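Local structure of galactose-1-phosphate uridylyltransferase (Pyrobaculum aerophilum str. IM2, 6K9Z) at residues 84-89 with 136-141; 126-131 with 245-250. The protein probably transfers a uridylyl group between UDP-glucose and hexose 1-phosphates such as galactose 1-phosphate, and binds zinc. The protein carries 1 engineered substitution. One frame throughout, in Å; residues are numbered along the deposited sequence.

Contact 1 (84-89 with 136-141); sequences PQHDVD and LTHPFS. Engineered in segment 136-141: Phe140 (natural residue His). With ZN (zinc ion), chain C; UDP (uridine-5'-diphosphate), chain G.
Two histidines, His86 and His138, supply half of the Cys2His2 zinc site in the N-terminal HIT-like domain; Cys30 and Cys33 of a CxxC pair complete it. Each uses ND1: His86 ND1 stands 1.9 Å from the zinc ion and His138 ND1 2.1 Å. In both residues CG is anti to the backbone N (chi1 -169° in His86, -160° in His138), which turns each ring toward the metal, and the two rings meet obliquely with their planes at 83°. Binding through ND1 leaves NE2 of each ring as a donor on the far side, and both are used. His86 NE2 gives a hydrogen bond of 2.7 Å to Thr137 OG1, tilted a little from the ring plane, so the metal and the threonine together fix the ring's rotation; His138 NE2 is bonded to Thr83 O. A small hydroxyl residue suits position 137, able to accept a bond from the imidazole beside it. The Pro139 ring lies against the 84-89 backbone: CG packs on Val88 CB at 3.9 Å, and CD is 3.7 Å from both Gln85 O and His86 O. Gln85 O is a buried acceptor without a partner, and the proline ring has no donor to offer it. With only an alanine here, the contact of CG with Val88 would be lost and a gap would probably open there and over the two carbonyls. Strand 140-146 begins with the engineered Phe140, in place of the natural histidine, the predicted uridylylated nucleophile. Leu136 CD1 packs on the uracil of UDP, 3.5 Å from C6.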
ATOM      1  N   PRO A  84       3.576  17.529  25.706  1.00 27.01           N
ATOM      2  CA  PRO A  84       4.563  18.599  25.631  1.00 28.96           C
ATOM      3  C   PRO A  84       6.016  18.071  25.702  1.00 30.44           C
ATOM      4  O   PRO A  84       6.900  18.760  25.299  1.00 30.83           O
ATOM      5  CB  PRO A  84       4.164  19.493  26.842  1.00 29.92           C
ATOM      6  CG  PRO A  84       3.455  18.585  27.815  1.00 29.57           C
ATOM      7  CD  PRO A  84       2.795  17.542  26.961  1.00 27.79           C
ATOM      8  N   GLN A  85       6.189  16.831  26.174  1.00 31.69           N
ATOM      9  CA  GLN A  85       7.541  16.231  26.349  1.00 34.34           C
ATOM     10  C   GLN A  85       8.057  15.663  25.023  1.00 33.50           C
ATOM     11  O   GLN A  85       7.407  14.766  24.462  1.00 31.73           O
ATOM     12  CB  GLN A  85       7.490  15.119  27.399  1.00 36.78           C
ATOM     13  CG  GLN A  85       7.274  15.623  28.817  1.00 41.35           C
ATOM     14  CD  GLN A  85       7.268  14.501  29.827  1.00 44.76           C
ATOM     15  OE1 GLN A  85       7.384  14.721  31.029  1.00 51.81           O
ATOM     16  NE2 GLN A  85       7.136  13.278  29.342  1.00 45.16           N
ATOM     17  N   HIS A  86       9.171  16.212  24.532  1.00 34.46           N
ATOM     18  CA  HIS A  86       9.811  15.767  23.266  1.00 35.11           C
ATOM     19  C   HIS A  86      10.457  14.380  23.378  1.00 36.69           C
ATOM     20  O   HIS A  86      10.319  13.599  22.423  1.00 35.77           O
ATOM     21  CB  HIS A  86      10.842  16.800  22.802  1.00 36.18           C
ATOM     22  CG  HIS A  86      11.339  16.561  21.420  1.00 35.66           C
ATOM     23  ND1 HIS A  86      10.874  17.277  20.340  1.00 35.81           N
ATOM     24  CD2 HIS A  86      12.252  15.692  20.936  1.00 37.12           C
ATOM     25  CE1 HIS A  86      11.482  16.864  19.249  1.00 35.67           C
ATOM     26  NE2 HIS A  86      12.330  15.891  19.588  1.00 36.63           N
ATOM     27  N   ASP A  87      11.143  14.102  24.492  1.00 40.32           N
ATOM     28  CA  ASP A  87      11.918  12.835  24.611  1.00 43.68           C
ATOM     29  C   ASP A  87      11.090  11.652  25.126  1.00 41.72           C
ATOM     30  O   ASP A  87      11.432  11.109  26.188  1.00 44.78           O
ATOM     31  CB  ASP A  87      13.226  13.020  25.385  1.00 48.90           C
ATOM     32  CG  ASP A  87      14.289  12.020  24.962  1.00 53.98           C
ATOM     33  OD1 ASP A  87      14.459  11.830  23.740  1.00 54.61           O
ATOM     34  OD2 ASP A  87      14.930  11.429  25.855  1.00 61.05           O
ATOM     35  N   VAL A  88      10.074  11.251  24.365  1.00 39.32           N
ATOM     36  CA  VAL A  88       9.280  10.028  24.665  1.00 36.99           C
ATOM     37  C   VAL A  88       9.399   9.226  23.377  1.00 35.89           C
ATOM     38  O   VAL A  88       9.156   9.847  22.350  1.00 35.44           O
ATOM     39  CB  VAL A  88       7.832  10.433  25.014  1.00 35.96           C
ATOM     40  CG1 VAL A  88       6.855   9.267  25.041  1.00 35.04           C
ATOM     41  CG2 VAL A  88       7.798  11.178  26.335  1.00 36.94           C
ATOM     42  N   ASP A  89       9.831   7.961  23.396  1.00 36.24           N
ATOM     43  CA  ASP A  89       9.965   7.177  22.137  1.00 35.90           C
ATOM     44  C   ASP A  89       8.588   6.961  21.504  1.00 33.51           C
ATOM     45  O   ASP A  89       8.466   7.179  20.254  1.00 32.88           O
ATOM     46  CB  ASP A  89      10.648   5.822  22.322  1.00 39.16           C
ATOM     47  CG  ASP A  89      10.676   5.016  21.015  1.00 40.59           C
ATOM     48  OD1 ASP A  89      11.434   5.404  20.082  1.00 41.52           O
ATOM     49  OD2 ASP A  89       9.919   4.008  20.910  1.00 40.53           O
ATOM     50  N   LEU A 136      10.521  13.699  12.254  1.00 32.73           N
ATOM     51  CA  LEU A 136      10.293  14.494  13.496  1.00 33.79           C
ATOM     52  C   LEU A 136      10.168  13.517  14.685  1.00 32.90           C
ATOM     53  O   LEU A 136       9.378  12.584  14.602  1.00 31.66           O
ATOM     54  CB  LEU A 136       9.031  15.351  13.342  1.00 35.09           C
ATOM     55  CG  LEU A 136       9.080  16.479  12.315  1.00 37.67           C
ATOM     56  CD1 LEU A 136       7.681  16.997  12.063  1.00 39.37           C
ATOM     57  CD2 LEU A 136       9.984  17.626  12.749  1.00 40.40           C
ATOM     58  N   THR A 137      10.879  13.751  15.786  1.00 33.40           N
ATOM     59  CA  THR A 137      11.005  12.785  16.915  1.00 34.65           C
ATOM     60  C   THR A 137       9.940  13.065  17.997  1.00 32.55           C
ATOM     61  O   THR A 137       9.640  12.169  18.825  1.00 35.78           O
ATOM     62  CB  THR A 137      12.458  12.772  17.403  1.00 37.56           C
ATOM     63  OG1 THR A 137      12.975  14.088  17.671  1.00 40.93           O
ATOM     64  CG2 THR A 137      13.352  12.136  16.354  1.00 39.28           C
ATOM     65  N   HIS A 138       9.299  14.231  17.969  1.00 29.14           N
ATOM     66  CA  HIS A 138       8.243  14.566  18.962  1.00 25.76           C
ATOM     67  C   HIS A 138       7.046  13.671  18.711  1.00 24.07           C
ATOM     68  O   HIS A 138       6.661  13.522  17.550  1.00 22.43           O
ATOM     69  CB  HIS A 138       7.893  16.060  18.858  1.00 25.61           C
ATOM     70  CG  HIS A 138       7.228  16.601  20.083  1.00 24.75           C
ATOM     71  ND1 HIS A 138       7.810  17.511  20.904  1.00 24.40           N
ATOM     72  CD2 HIS A 138       6.023  16.324  20.600  1.00 22.93           C
ATOM     73  CE1 HIS A 138       6.982  17.823  21.889  1.00 24.76           C
ATOM     74  NE2 HIS A 138       5.863  17.068  21.748  1.00 23.07           N
ATOM     75  N   PRO A 139       6.463  13.037  19.769  1.00 22.93           N
ATOM     76  CA  PRO A 139       5.290  12.187  19.619  1.00 21.85           C
ATOM     77  C   PRO A 139       4.122  12.987  19.042  1.00 21.07           C
ATOM     78  O   PRO A 139       3.721  13.990  19.618  1.00 21.15           O
ATOM     79  CB  PRO A 139       4.931  11.754  21.038  1.00 22.12           C
ATOM     80  CG  PRO A 139       6.233  11.825  21.756  1.00 23.46           C
ATOM     81  CD  PRO A 139       6.912  13.050  21.174  1.00 23.91           C
ATOM     82  N   PHE A 140       3.579  12.495  17.939  1.00 20.18           N
ATOM     83  CA  PHE A 140       2.417  13.136  17.274  1.00 19.71           C
ATOM     84  C   PHE A 140       1.695  12.096  16.419  1.00 19.18           C
ATOM     85  O   PHE A 140       2.282  11.088  15.956  1.00 18.93           O
ATOM     86  CB  PHE A 140       2.803  14.359  16.441  1.00 20.46           C
ATOM     87  CG  PHE A 140       3.469  14.024  15.137  1.00 21.21           C
ATOM     88  CD1 PHE A 140       4.823  13.760  15.099  1.00 22.80           C
ATOM     89  CD2 PHE A 140       2.751  13.936  13.962  1.00 20.61           C
ATOM     90  CE1 PHE A 140       5.449  13.424  13.912  1.00 23.48           C
ATOM     91  CE2 PHE A 140       3.374  13.588  12.768  1.00 21.17           C
ATOM     92  CZ  PHE A 140       4.716  13.323  12.750  1.00 22.74           C
ATOM     93  N   SER A 141       0.455  12.442  16.138  1.00 18.45           N
ATOM     94  CA  SER A 141      -0.419  11.737  15.178  1.00 17.73           C
ATOM     95  C   SER A 141      -1.070  12.786  14.249  1.00 16.86           C
ATOM     96  O   SER A 141      -0.837  13.966  14.421  1.00 16.42           O
ATOM     97  CB  SER A 141      -1.401  10.835  15.928  1.00 17.91           C
ATOM     98  OG  SER A 141      -1.910  11.427  17.099  1.00 21.19           O
TER
HETATM   99 ZN    ZN C 401       9.508  18.648  20.344  1.00 24.16          ZN
HETATM  100  N1  UDP G 405       4.550  19.186  10.089  1.00 50.53           N
HETATM  101  C2  UDP G 405       3.984  20.417  10.449  1.00 52.26           C
HETATM  102  N3  UDP G 405       4.748  21.471  10.720  1.00 57.61           N
HETATM  103  C4  UDP G 405       6.055  21.368  10.610  1.00 56.78           C
HETATM  104  C5  UDP G 405       6.658  20.199  10.236  1.00 54.31           C
HETATM  105  C6  UDP G 405       5.858  19.116   9.968  1.00 53.88           C
HETATM  106  O2  UDP G 405       2.806  20.587  10.575  1.00 48.25           O
HETATM  107  O4  UDP G 405       6.756  22.330  10.864  1.00 61.04           O
HETATM  108  C1' UDP G 405       3.779  18.014   9.726  1.00 47.06           C
HETATM  109  C2' UDP G 405       4.189  17.833   8.265  1.00 46.67           C
HETATM  110  O2' UDP G 405       3.795  18.813   7.329  1.00 41.24           O
HETATM  111  C3' UDP G 405       3.632  16.486   7.923  1.00 40.06           C
HETATM  112  C4' UDP G 405       3.869  15.744   9.166  1.00 46.27           C
HETATM  113  O4' UDP G 405       4.195  16.726  10.159  1.00 46.95           O
HETATM  114  O3' UDP G 405       2.294  16.477   7.558  1.00 40.37           O
HETATM  115  C5' UDP G 405       4.957  14.836   8.621  1.00 54.67           C
HETATM  116  O5' UDP G 405       4.459  13.964   7.572  1.00 63.43           O
HETATM  117  PA  UDP G 405       4.069  14.190   5.985  1.00 71.02           P
HETATM  118  O1A UDP G 405       4.961  15.186   5.278  1.00 68.71           O
HETATM  119  O2A UDP G 405       4.317  12.849   5.372  1.00 62.26           O
HETATM  120  O3A UDP G 405       2.486  14.588   5.974  1.00 38.42           O
HETATM  121  PB  UDP G 405       1.514  15.224   4.939  1.00 21.82           P
HETATM  122  O1B UDP G 405       2.115  16.479   4.785  1.00 41.19           O
HETATM  123  O2B UDP G 405       0.164  15.242   5.523  1.00 24.22           O
HETATM  124  O3B UDP G 405       1.614  14.479   3.741  1.00 35.69           O

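Contact 2 (126-131 with 245-250); sequences RNKGKE and MPYIMV
Strands 126-128 and 247-250 run antiparallel, their axes 4.9 Å apart at closest approach and at 172° to each other, joined by four backbone hydrogen bonds. Arg126 pairs with Met249 and Lys128 with Tyr247, each pair through two N-H to O bonds; the bond from Met249 N to Arg126 O is 2.8 Å and nearly straight at 169°. Asn127 and Ile248 form the non-hydrogen-bonded pair between them. This is the seam of the half-barrel, where one long antiparallel sheet passes from the N-terminal to the C-terminal HIT-like half. Arg126, Lys128, Tyr247 and Met249 share one face of it. Tyr247 takes chi1 67°, its CG between the backbone N and the carbonyl carbon, which lays the ring across Lys128; Lys128 CB sits over a ring face, 3.7 Å from the centroid, in a CH-pi contact. A long aliphatic chain suits this place because it covers the ring and still carries its ammonium to Asp89 and to a water, which in turn donates to Met245 O. Arg126 NH1 approaches Tyr247 OH to 2.9 Å; the phenol is hydrogen-bonded to Asp90, while Arg126 NH2 forms a salt bridge with Glu82. On the other face, Asn127 OD1 lies 3.8 Å from Ile248 CG1 and accepts a bond from Gly284 N of the second subunit. Past the strand, a side chain on Gly129 would hit Pro246 CB and, at these backbone angles, jam against Lys128 O.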
ATOM      1  N   ARG A 126      -1.453   7.342  12.722  1.00 14.85           N
ATOM      2  CA  ARG A 126      -0.189   7.612  13.393  1.00 16.11           C
ATOM      3  C   ARG A 126       0.871   6.821  12.652  1.00 16.23           C
ATOM      4  O   ARG A 126       0.700   5.626  12.496  1.00 15.38           O
ATOM      5  CB  ARG A 126      -0.282   7.259  14.871  1.00 17.01           C
ATOM      6  CG  ARG A 126       0.913   7.728  15.709  1.00 18.77           C
ATOM      7  CD  ARG A 126       0.750   7.324  17.198  1.00 18.83           C
ATOM      8  NE  ARG A 126       1.541   8.171  18.062  1.00 19.71           N
ATOM      9  CZ  ARG A 126       2.856   8.019  18.310  1.00 21.49           C
ATOM     10  NH1 ARG A 126       3.539   7.007  17.775  1.00 21.64           N
ATOM     11  NH2 ARG A 126       3.512   8.930  19.023  1.00 21.12           N
ATOM     12  N   ASN A 127       1.956   7.493  12.279  1.00 16.36           N
ATOM     13  CA  ASN A 127       3.154   6.810  11.735  1.00 17.44           C
ATOM     14  C   ASN A 127       4.250   6.890  12.792  1.00 17.66           C
ATOM     15  O   ASN A 127       4.454   7.976  13.339  1.00 17.14           O
ATOM     16  CB  ASN A 127       3.637   7.454  10.437  1.00 18.53           C
ATOM     17  CG  ASN A 127       2.581   7.366   9.362  1.00 19.17           C
ATOM     18  OD1 ASN A 127       2.033   6.282   9.148  1.00 19.12           O
ATOM     19  ND2 ASN A 127       2.336   8.482   8.670  1.00 19.39           N
ATOM     20  N   LYS A 128       4.978   5.776  13.030  1.00 18.33           N
ATOM     21  CA  LYS A 128       6.002   5.786  14.097  1.00 18.55           C
ATOM     22  C   LYS A 128       7.249   5.098  13.567  1.00 19.02           C
ATOM     23  O   LYS A 128       7.145   3.963  13.094  1.00 18.03           O
ATOM     24  CB  LYS A 128       5.456   5.070  15.341  1.00 19.51           C
ATOM     25  CG  LYS A 128       6.351   5.187  16.557  1.00 21.75           C
ATOM     26  CD  LYS A 128       7.466   4.155  16.657  1.00 24.05           C
ATOM     27  CE  LYS A 128       8.200   4.250  17.981  1.00 26.37           C
ATOM     28  NZ  LYS A 128       9.010   3.031  18.234  1.00 29.73           N
ATOM     29  N   GLY A 129       8.372   5.795  13.597  1.00 20.15           N
ATOM     30  CA  GLY A 129       9.663   5.189  13.269  1.00 22.30           C
ATOM     31  C   GLY A 129      10.366   5.906  12.127  1.00 23.99           C
ATOM     32  O   GLY A 129       9.778   6.125  11.056  1.00 23.83           O
ATOM     33  N   LYS A 130      11.636   6.211  12.323  1.00 26.55           N
ATOM     34  CA  LYS A 130      12.458   6.808  11.241  1.00 28.51           C
ATOM     35  C   LYS A 130      12.428   5.866  10.007  1.00 28.85           C
ATOM     36  O   LYS A 130      12.470   6.370   8.847  1.00 28.83           O
ATOM     37  CB  LYS A 130      13.879   7.039  11.761  1.00 33.11           C
ATOM     38  CG  LYS A 130      13.955   8.143  12.808  1.00 36.17           C
ATOM     39  CD  LYS A 130      15.323   8.352  13.461  1.00 40.86           C
ATOM     40  CE  LYS A 130      15.248   9.274  14.676  1.00 43.10           C
ATOM     41  NZ  LYS A 130      16.591   9.777  15.063  1.00 46.90           N
ATOM     42  N   GLU A 131      12.374   4.553  10.237  1.00 28.17           N
ATOM     43  CA  GLU A 131      12.500   3.556   9.132  1.00 29.93           C
ATOM     44  C   GLU A 131      11.309   3.619   8.168  1.00 28.02           C
ATOM     45  O   GLU A 131      11.502   3.091   7.065  1.00 28.64           O
ATOM     46  CB  GLU A 131      12.678   2.135   9.675  1.00 31.57           C
ATOM     47  CG  GLU A 131      14.061   1.887  10.175  1.00 34.12           C
ATOM     48  CD  GLU A 131      14.204   0.583  10.931  1.00 35.52           C
ATOM     49  OE1 GLU A 131      13.694   0.537  12.024  1.00 34.87           O
ATOM     50  OE2 GLU A 131      14.826  -0.370  10.384  1.00 37.56           O
ATOM     51  N   MET A 245       9.799  -1.251  17.423  1.00 25.54           N
ATOM     52  CA  MET A 245       9.339  -1.585  16.060  1.00 24.21           C
ATOM     53  C   MET A 245       8.644  -0.361  15.466  1.00 21.87           C
ATOM     54  O   MET A 245       7.744   0.228  16.082  1.00 20.68           O
ATOM     55  CB  MET A 245       8.309  -2.713  16.158  1.00 23.36           C
ATOM     56  CG  MET A 245       7.992  -3.283  14.883  1.00 23.25           C
ATOM     57  SD  MET A 245       6.735  -4.538  14.969  1.00 20.94           S
ATOM     58  CE  MET A 245       7.482  -5.772  16.028  1.00 22.72           C
ATOM     59  N   PRO A 246       8.985   0.021  14.231  1.00 20.71           N
ATOM     60  CA  PRO A 246       8.193   1.027  13.534  1.00 19.87           C
ATOM     61  C   PRO A 246       6.807   0.444  13.293  1.00 18.87           C
ATOM     62  O   PRO A 246       6.621  -0.776  13.025  1.00 18.47           O
ATOM     63  CB  PRO A 246       8.947   1.288  12.228  1.00 20.54           C
ATOM     64  CG  PRO A 246       9.791   0.026  12.052  1.00 21.00           C
ATOM     65  CD  PRO A 246      10.098  -0.499  13.435  1.00 21.81           C
ATOM     66  N   TYR A 247       5.805   1.310  13.331  1.00 17.47           N
ATOM     67  CA  TYR A 247       4.432   0.839  13.069  1.00 17.11           C
ATOM     68  C   TYR A 247       3.588   1.981  12.509  1.00 17.00           C
ATOM     69  O   TYR A 247       3.957   3.197  12.609  1.00 16.40           O
ATOM     70  CB  TYR A 247       3.767   0.278  14.330  1.00 17.11           C
ATOM     71  CG  TYR A 247       3.502   1.298  15.403  1.00 17.45           C
ATOM     72  CD1 TYR A 247       2.363   2.070  15.355  1.00 17.39           C
ATOM     73  CD2 TYR A 247       4.390   1.498  16.435  1.00 18.35           C
ATOM     74  CE1 TYR A 247       2.097   3.041  16.303  1.00 17.78           C
ATOM     75  CE2 TYR A 247       4.143   2.465  17.401  1.00 18.87           C
ATOM     76  CZ  TYR A 247       3.012   3.249  17.310  1.00 18.31           C
ATOM     77  OH  TYR A 247       2.766   4.241  18.211  1.00 19.05           O
ATOM     78  N   ILE A 248       2.447   1.546  11.981  1.00 16.56           N
ATOM     79  CA  ILE A 248       1.376   2.390  11.432  1.00 16.86           C
ATOM     80  C   ILE A 248       0.144   2.067  12.253  1.00 16.54           C
ATOM     81  O   ILE A 248      -0.119   0.890  12.486  1.00 16.32           O
ATOM     82  CB  ILE A 248       1.164   2.078   9.963  1.00 18.97           C
ATOM     83  CG1 ILE A 248       2.396   2.524   9.169  1.00 19.79           C
ATOM     84  CG2 ILE A 248      -0.126   2.676   9.475  1.00 19.29           C
ATOM     85  CD1 ILE A 248       2.706   1.653   8.003  1.00 21.54           C
ATOM     86  N   MET A 249      -0.579   3.089  12.646  1.00 16.14           N
ATOM     87  CA  MET A 249      -1.913   2.898  13.272  1.00 15.90           C
ATOM     88  C   MET A 249      -2.960   3.747  12.558  1.00 15.33           C
ATOM     89  O   MET A 249      -2.655   4.883  12.214  1.00 16.05           O
ATOM     90  CB  MET A 249      -1.876   3.283  14.741  1.00 18.13           C
ATOM     91  CG  MET A 249      -3.244   3.145  15.381  1.00 20.09           C
ATOM     92  SD  MET A 249      -3.092   3.109  17.189  1.00 26.62           S
ATOM     93  CE  MET A 249      -2.857   4.859  17.457  1.00 24.36           C
ATOM     94  N   VAL A 250      -4.116   3.156  12.262  1.00 14.29           N
ATOM     95  CA  VAL A 250      -5.207   3.879  11.580  1.00 13.82           C
ATOM     96  C   VAL A 250      -6.511   3.498  12.275  1.00 13.30           C
ATOM     97  O   VAL A 250      -6.687   2.381  12.666  1.00 13.37           O
ATOM     98  CB  VAL A 250      -5.211   3.584  10.063  1.00 14.05           C
ATOM     99  CG1 VAL A 250      -5.450   2.124   9.765  1.00 13.97           C
ATOM    100  CG2 VAL A 250      -6.153   4.489   9.275  1.00 13.88           C
TER
HETATM  101  O   HOH W   1       7.566   0.367  18.724  1.00 23.77           O

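Strand 121-128 ties the two contacts together, pairing with 140-146 on one side and with 247-252 on the other, so both contacts reach the same sheet, their centres 13 Å apart. Contact 1 lies nearer the surface, partly buried, and its two segments are held together by side chains and the zinc ion; contact 2 is a buried seam of the sheet, knit by main-chain hydrogen bonds and bordered by the second subunit. Besides the salt bridge of Lys128, they meet through Arg126, which packs against Pro139 and the backbone of Phe140, its CG 3.6 Å from Phe140 O and its NH2 3.7 Å from Pro139 CB.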